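PDB 3K11: putative glycosyl hydrolase from Bacteroides thetaiotaomicron VPI-5482, which is of unconfirmed function but probably acts as a glycoside hydrolase of family 88. Local coordinates for residues G373-T378 against Y388-N393; L324-T329 against G369-T374; Q420-A425 against A437-V442. All blocks are in the same frame, centred on the assembly; numbering follows the deposited sequence.

Contact 1 of 3, residues G373-T378 against Y388-N393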
# COMPACT_ATOMS: atom_id res chain seq x y z
N GLY A 373 -15.22 8.40 16.87
CA GLY A 373 -14.06 7.96 16.09
C GLY A 373 -12.82 8.84 16.16
O GLY A 373 -11.94 8.71 15.28
N THR A 374 -12.71 9.68 17.19
CA THR A 374 -11.56 10.55 17.37
C THR A 374 -10.49 9.90 18.25
O THR A 374 -10.78 9.47 19.36
CB THR A 374 -11.93 11.86 18.03
OG1 THR A 374 -12.86 12.56 17.18
CG2 THR A 374 -10.70 12.75 18.28
N CYS A 375 -9.26 9.88 17.74
CA CYS A 375 -8.07 9.40 18.45
C CYS A 375 -7.81 10.28 19.69
O CYS A 375 -7.84 11.51 19.62
CB CYS A 375 -6.85 9.47 17.51
SG CYS A 375 -5.30 8.99 18.27
N VAL A 376 -7.58 9.65 20.83
CA VAL A 376 -7.31 10.38 22.07
C VAL A 376 -5.92 11.06 22.05
O VAL A 376 -5.16 10.91 21.10
CB VAL A 376 -7.42 9.44 23.30
CG1 VAL A 376 -8.88 8.91 23.43
CG2 VAL A 376 -6.34 8.33 23.24
N GLY A 377 -5.60 11.82 23.09
CA GLY A 377 -4.29 12.49 23.15
C GLY A 377 -3.22 11.45 22.91
O GLY A 377 -3.29 10.36 23.48
N THR A 378 -2.25 11.79 22.07
CA THR A 378 -1.26 10.80 21.53
C THR A 378 0.12 11.47 21.40
O THR A 378 0.26 12.54 20.76
CB THR A 378 -1.74 10.27 20.17
OG1 THR A 378 -2.90 9.46 20.40
CG2 THR A 378 -0.65 9.45 19.44
N TYR A 388 -1.24 2.41 15.81
CA TYR A 388 -2.40 1.62 15.36
C TYR A 388 -3.44 1.42 16.45
O TYR A 388 -4.63 1.36 16.14
CB TYR A 388 -1.97 0.24 14.86
CG TYR A 388 -1.54 0.10 13.43
CD1 TYR A 388 -0.32 0.61 12.99
CD2 TYR A 388 -2.27 -0.69 12.53
CE1 TYR A 388 0.11 0.42 11.70
CE2 TYR A 388 -1.84 -0.89 11.23
CZ TYR A 388 -0.65 -0.35 10.81
OH TYR A 388 -0.20 -0.59 9.55
N TYR A 389 -3.01 1.42 17.71
CA TYR A 389 -3.87 1.06 18.83
C TYR A 389 -4.26 2.22 19.72
O TYR A 389 -4.90 2.01 20.74
CB TYR A 389 -3.24 -0.07 19.68
CG TYR A 389 -3.39 -1.41 19.06
CD1 TYR A 389 -4.52 -2.19 19.33
CD2 TYR A 389 -2.43 -1.91 18.18
CE1 TYR A 389 -4.72 -3.39 18.71
CE2 TYR A 389 -2.62 -3.13 17.53
CZ TYR A 389 -3.76 -3.88 17.82
OH TYR A 389 -3.95 -5.13 17.27
N ARG A 390 -3.98 3.44 19.29
CA ARG A 390 -4.44 4.61 20.08
C ARG A 390 -5.94 4.55 20.26
O ARG A 390 -6.68 4.41 19.28
CB ARG A 390 -4.06 5.92 19.41
CG ARG A 390 -2.54 6.20 19.29
CD ARG A 390 -1.75 6.04 20.55
NE ARG A 390 -2.20 6.93 21.63
CZ ARG A 390 -2.27 6.59 22.92
NH1 ARG A 390 -1.95 5.39 23.34
NH2 ARG A 390 -2.70 7.49 23.80
N PRO A 391 -6.42 4.62 21.50
CA PRO A 391 -7.88 4.62 21.70
C PRO A 391 -8.62 5.76 21.04
O PRO A 391 -8.02 6.80 20.80
CB PRO A 391 -8.01 4.79 23.21
CG PRO A 391 -6.75 4.16 23.75
CD PRO A 391 -5.68 4.59 22.78
N VAL A 392 -9.91 5.54 20.77
CA VAL A 392 -10.83 6.58 20.34
C VAL A 392 -11.86 6.78 21.44
O VAL A 392 -12.19 5.83 22.17
CB VAL A 392 -11.54 6.28 19.00
CG1 VAL A 392 -10.48 6.22 17.82
CG2 VAL A 392 -12.44 5.01 19.08
N ASN A 393 -12.35 8.02 21.58
CA ASN A 393 -13.34 8.30 22.59
C ASN A 393 -14.10 9.57 22.23
O ASN A 393 -13.50 10.51 21.73
CB ASN A 393 -12.68 8.49 23.96
CG ASN A 393 -13.69 8.40 25.07
OD1 ASN A 393 -14.30 9.39 25.42
ND2 ASN A 393 -13.96 7.18 25.54

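Contact 2 of 3, residues L324-T329 against G369-T374. With EDO (1,2-ethanediol), chain T.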
# COMPACT_ATOMS: atom_id res chain seq x y z
N LEU A 324 -9.68 4.21 10.54
CA LEU A 324 -10.13 5.47 9.98
C LEU A 324 -10.40 6.43 11.14
O LEU A 324 -11.20 6.13 12.02
CB LEU A 324 -11.39 5.26 9.16
CG LEU A 324 -11.22 4.34 7.93
CD1 LEU A 324 -12.56 4.09 7.17
CD2 LEU A 324 -10.11 4.89 6.99
N GLU A 325 -9.82 7.61 11.09
CA GLU A 325 -9.87 8.57 12.22
C GLU A 325 -10.54 9.88 11.86
O GLU A 325 -10.26 10.51 10.84
CB GLU A 325 -8.44 8.76 12.72
CG GLU A 325 -8.32 9.29 14.15
CD GLU A 325 -8.45 10.80 14.22
OE1 GLU A 325 -7.85 11.46 13.32
OE2 GLU A 325 -9.08 11.34 15.18
N THR A 326 -11.42 10.30 12.74
CA THR A 326 -12.34 11.39 12.45
C THR A 326 -11.71 12.76 12.53
O THR A 326 -11.99 13.61 11.68
CB THR A 326 -13.53 11.31 13.42
OG1 THR A 326 -14.19 10.04 13.25
CG2 THR A 326 -14.54 12.49 13.18
N SER A 327 -10.93 13.04 13.59
CA SER A 327 -10.44 14.41 13.77
C SER A 327 -9.53 14.84 12.61
O SER A 327 -9.68 15.93 12.07
CB SER A 327 -9.76 14.64 15.11
OG SER A 327 -8.59 13.85 15.29
N ALA A 328 -8.63 13.98 12.19
CA ALA A 328 -7.77 14.30 11.06
C ALA A 328 -8.58 14.52 9.81
O ALA A 328 -8.32 15.44 9.04
CB ALA A 328 -6.78 13.16 10.82
N THR A 329 -9.57 13.66 9.60
CA THR A 329 -10.45 13.77 8.45
C THR A 329 -11.11 15.13 8.41
O THR A 329 -11.11 15.80 7.35
CB THR A 329 -11.50 12.64 8.44
OG1 THR A 329 -10.82 11.37 8.36
CG2 THR A 329 -12.46 12.79 7.26
N GLY A 369 -24.77 15.00 19.55
CA GLY A 369 -23.88 16.05 19.08
C GLY A 369 -22.41 15.77 19.35
O GLY A 369 -21.55 16.65 19.16
N GLN A 370 -22.13 14.57 19.86
CA GLN A 370 -20.75 14.15 20.06
C GLN A 370 -20.13 13.76 18.74
O GLN A 370 -20.83 13.45 17.79
CB GLN A 370 -20.66 12.95 21.00
CG GLN A 370 -21.21 13.24 22.41
CD GLN A 370 -21.15 12.03 23.29
OE1 GLN A 370 -21.40 10.91 22.84
NE2 GLN A 370 -20.83 12.24 24.57
N VAL A 371 -18.81 13.77 18.70
CA VAL A 371 -18.06 13.38 17.52
C VAL A 371 -17.36 12.06 17.85
O VAL A 371 -16.48 12.01 18.73
CB VAL A 371 -17.04 14.46 17.11
CG1 VAL A 371 -16.14 13.94 15.99
CG2 VAL A 371 -17.78 15.77 16.71
N GLU A 372 -17.77 11.02 17.14
CA GLU A 372 -17.22 9.67 17.32
C GLU A 372 -16.01 9.39 16.45
O GLU A 372 -15.83 10.00 15.39
CB GLU A 372 -18.30 8.62 17.03
CG GLU A 372 -19.56 8.78 17.91
CD GLU A 372 -20.60 7.66 17.77
OE1 GLU A 372 -20.47 6.73 16.91
OE2 GLU A 372 -21.57 7.69 18.58
N GLY A 373 -15.22 8.40 16.87
CA GLY A 373 -14.06 7.96 16.09
C GLY A 373 -12.82 8.84 16.16
O GLY A 373 -11.94 8.71 15.28
N THR A 374 -12.71 9.68 17.19
CA THR A 374 -11.56 10.55 17.37
C THR A 374 -10.49 9.90 18.25
O THR A 374 -10.78 9.47 19.36
CB THR A 374 -11.93 11.86 18.03
OG1 THR A 374 -12.86 12.56 17.18
CG2 THR A 374 -10.70 12.75 18.28
C1 EDO T . -22.55 8.57 14.68
O1 EDO T . -21.57 7.53 14.42
C2 EDO T . -23.97 8.01 14.79
O2 EDO T . -24.15 7.27 16.03

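Contact 3 of 3, residues Q420-A425 against A437-V442. With EDO (1,2-ethanediol), chain J.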
# COMPACT_ATOMS: atom_id res chain seq x y z
N GLN A 420 -22.67 19.40 -8.50
CA GLN A 420 -23.80 18.70 -9.03
C GLN A 420 -23.39 17.28 -9.39
O GLN A 420 -22.25 17.02 -9.80
CB GLN A 420 -24.31 19.48 -10.25
CG GLN A 420 -25.48 18.87 -10.95
CD GLN A 420 -26.23 19.86 -11.84
OE1 GLN A 420 -25.95 21.07 -11.83
NE2 GLN A 420 -27.17 19.33 -12.64
N MSE A 421 -24.32 16.36 -9.25
CA MSE A 421 -24.07 14.99 -9.63
C MSE A 421 -24.04 14.91 -11.16
O MSE A 421 -24.86 15.52 -11.86
CB MSE A 421 -25.18 14.09 -9.04
CG MSE A 421 -25.15 14.00 -7.49
SE MSE A 421 -23.76 12.83 -6.97
CE MSE A 421 -24.49 11.19 -7.44
N ASN A 422 -23.07 14.18 -11.67
CA ASN A 422 -22.93 13.94 -13.10
C ASN A 422 -22.45 12.51 -13.26
O ASN A 422 -21.39 12.15 -12.79
CB ASN A 422 -21.94 14.94 -13.71
CG ASN A 422 -21.97 14.95 -15.20
OD1 ASN A 422 -22.39 13.97 -15.83
ND2 ASN A 422 -21.52 16.04 -15.79
N ASP A 423 -23.25 11.68 -13.93
CA ASP A 423 -22.84 10.27 -14.10
C ASP A 423 -22.58 9.60 -12.73
O ASP A 423 -21.71 8.77 -12.61
CB ASP A 423 -21.60 10.26 -15.01
CG ASP A 423 -21.54 9.12 -15.96
OD1 ASP A 423 -22.43 8.24 -15.95
OD2 ASP A 423 -20.57 9.11 -16.70
N SER A 424 -23.37 9.97 -11.71
CA SER A 424 -23.36 9.34 -10.40
C SER A 424 -22.19 9.75 -9.53
O SER A 424 -21.99 9.17 -8.46
CB SER A 424 -23.39 7.80 -10.51
OG SER A 424 -24.52 7.33 -11.22
N ALA A 425 -21.40 10.73 -9.99
CA ALA A 425 -20.23 11.26 -9.25
C ALA A 425 -20.46 12.73 -8.91
O ALA A 425 -20.98 13.48 -9.72
CB ALA A 425 -18.94 11.13 -10.12
N ALA A 437 -30.36 16.82 -15.98
CA ALA A 437 -30.01 15.55 -16.58
C ALA A 437 -28.96 14.87 -15.67
O ALA A 437 -28.03 15.54 -15.18
CB ALA A 437 -29.44 15.73 -18.00
N PRO A 438 -29.11 13.57 -15.44
CA PRO A 438 -28.12 12.86 -14.61
C PRO A 438 -26.71 12.84 -15.16
O PRO A 438 -25.76 12.64 -14.38
CB PRO A 438 -28.63 11.41 -14.63
CG PRO A 438 -29.99 11.48 -15.03
CD PRO A 438 -30.19 12.67 -15.86
N ILE A 439 -26.58 12.88 -16.48
CA ILE A 439 -25.28 12.84 -17.17
C ILE A 439 -25.36 14.01 -18.17
O ILE A 439 -26.35 14.15 -18.90
CB ILE A 439 -25.09 11.52 -18.00
CG1 ILE A 439 -25.24 10.25 -17.11
CG2 ILE A 439 -23.75 11.54 -18.75
CD1 ILE A 439 -25.17 8.88 -17.90
N PHE A 440 -24.32 14.84 -18.21
CA PHE A 440 -24.30 15.98 -19.10
C PHE A 440 -22.90 16.51 -19.37
O PHE A 440 -21.97 16.30 -18.56
CB PHE A 440 -25.15 17.12 -18.52
CG PHE A 440 -24.63 17.66 -17.21
CD1 PHE A 440 -25.04 17.10 -16.02
CD2 PHE A 440 -23.73 18.72 -17.17
CE1 PHE A 440 -24.56 17.57 -14.81
CE2 PHE A 440 -23.25 19.22 -15.96
CZ PHE A 440 -23.63 18.64 -14.77
N ALA A 441 -22.80 17.19 -20.52
CA ALA A 441 -21.62 17.91 -20.94
C ALA A 441 -21.80 19.37 -20.56
O ALA A 441 -22.94 19.89 -20.55
CB ALA A 441 -21.42 17.75 -22.47
N VAL A 442 -20.70 20.02 -20.21
CA VAL A 442 -20.69 21.45 -19.91
C VAL A 442 -20.80 22.23 -21.25
O VAL A 442 -20.02 22.00 -22.21
CB VAL A 442 -19.40 21.83 -19.18
CG1 VAL A 442 -19.36 23.31 -18.89
CG2 VAL A 442 -19.31 21.05 -17.91
C1 EDO J . -21.21 5.22 -18.10
O1 EDO J . -21.57 5.77 -16.82
C2 EDO J . -20.09 6.00 -18.75
O2 EDO J . -20.37 7.38 -18.58
O HOH W 1 -27.33 16.43 -12.70
O HOH W 2 -25.73 11.61 -11.86

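Contact 1 of 3, residues G373-T378 against Y388-N393
Bent at both chi2 (-50°) and chi3 (-59°), the side chain of Arg390 curls round so that its guanidinium reaches Gly377 and Thr378, while Thr378, with chi1 -69°, sets OG1 beside its own backbone N and brings it to the rim of that group. Two hydrogen bonds result, both lying in the guanidinium plane: NE of Arg390 gives to OG1 of Thr378 at 2.9 Å, and NH2 gives to the carbonyl O of Gly377, also in that carbonyl's plane. The hydroxyl of Thr378 is itself a donor to Val376 O, reached from above the carbonyl plane, so one OG1 both receives from the arginine and bonds back to a carbonyl two residues earlier in its own segment. Under the guanidinium, Pro391 CD lies 3.8 Å from the plane, offset toward the rim. An alanine in place of Arg390 would take away both donors and is likely to leave Gly377 O and the Thr378 hydroxyl without their partner across the contact.

The backbones meet in a single bridge between Cys375 and Val392. Val376 N gives a nearly straight bond to Pro391 O (2.9 Å), and Asn393 N gives to Thr374 O at 3.1 Å; the latter oxygen also receives a CA-H...O contact from Val392. Val376 sends CG2 against Pro391 CD (3.8 Å) and its CG1 meets Asn393 CB, and Cys375 SG rests 3.5 Å from Arg390 CB.

The pairing illustrates how two irregular segments can be joined without a sheet: they flank helix 384-388 and precede helix 400-416. Leu13 and Pro18 of the second subunit cover Val376 and Arg390, Arg266 of helix 265-281 binds the carbonyls of Cys375 and Val376, and Thr374 packs on helix 326-342.

Contact 2 of 3, residues L324-T329 against G369-T374
A helix N-terminus supplies the frame of this contact: Glu325 is the N-cap of helix 326-342, and the loop 369-374 docks against the first turn. Thr326 does most of the joining: chi1 -59° sets OG1 beside its backbone N and CG2 anti to it, splitting hydroxyl and methyl between two partners. The backbone N gives to Gly373 O at 3.0 Å, from above the carbonyl plane, whereas OG1 gives to Glu372 O at 2.7 Å, in the plane and on a lone pair. CG2 turns to Val371 CG1, 3.5 Å away. Gly373 has positive phi, and a beta carbon there would collide with Thr326 OG1, so the close approach relies on glycine.

The Glu325 carboxylate receives Ala328 N on OE1 (2.9 Å) and, on OE2, Ser327 N and Ser327 OG, the hydroxyl giving to the syn lone pair at 2.6 Å. OE2 also accepts from Cys375 N. The methyl of Thr374, CG2, rests over both this oxygen and Ser327 CB, 3.8 Å from each.

Around the joint, strand 324-325 pairs with strand 313-314, Arg266 of helix 265-281 binds Ser327 OG, and helix 400-416 meets Val371 through Val403 and the Tyr400 hydroxyl.

Contact 3 of 3, residues Q420-A425 against A437-V442
The Asn422 side-chain amide pairs with the backbone of Phe440 through two hydrogen bonds. Asn422 ND2 gives to Phe440 O at 2.8 Å (165°), and its OD1 receives Phe440 N at 3.2 Å, from above the plane of the side-chain carbonyl. The side chain thus takes both the N-H and the C=O of a single residue. A third bond runs between backbones: Asp423 N to Pro438 O, 2.7 Å, in the carbonyl plane, at the second residue of the type I' turn from Asn422 to Ala425.

Stacking comes next. With chi1 63°, Phe440 sets its ring between its own N and C, folded back under the amide it binds. The Asn422 amide lies nearly parallel to that ring, the planes 18° apart, with ND2 3.3 Å above the centre. Met421 O comes to the ring edge, and the Gln420 amide approaches CE1 obliquely; its OE1 is held by Lys432.

Two waters bridge the segments. One molecule joins Gln420 NE2, Met421 O and Ala437 O; another links Ser424 N to Pro438 O.

Ile439 CD1 lies against the carboxylate of Asp423, 3.4 Å from Asp423 OD1. That carboxylate accepts both hydroxyls of an ethanediol, probably from the crystallisation liquor, and forms a salt bridge with Arg193 of the third subunit.

The chemistry is therefore mainly polar: Asn422, its ND2 also bonded to Tyr429 OH, is fixed in rotation by bonds at both ends of its amide and by the ring beneath, and the charge of Asp423 is probably compensated across the subunit interface.

Read from the N terminus, contact 2 opens first, at 324-329, and closes a long loop of mainly helical chain when 369-374 returns to the start of helix 326-342. Contact 1 begins on the residues where that loop ends, sharing Gly373 and Thr374, and closes a much shorter loop round helix 384-388. The two follow one another rather than nest or cross, and Glu325 OE2 joins them directly through Cys375 N. After helix 400-416, contact 3 closes the C-terminal tail on the hairpin 420-427, its centre about 31 Å from that of contact 2. Contacts 1 and 2 thus join loops to one another and to the start of helix 326-342, while contact 3 stands apart.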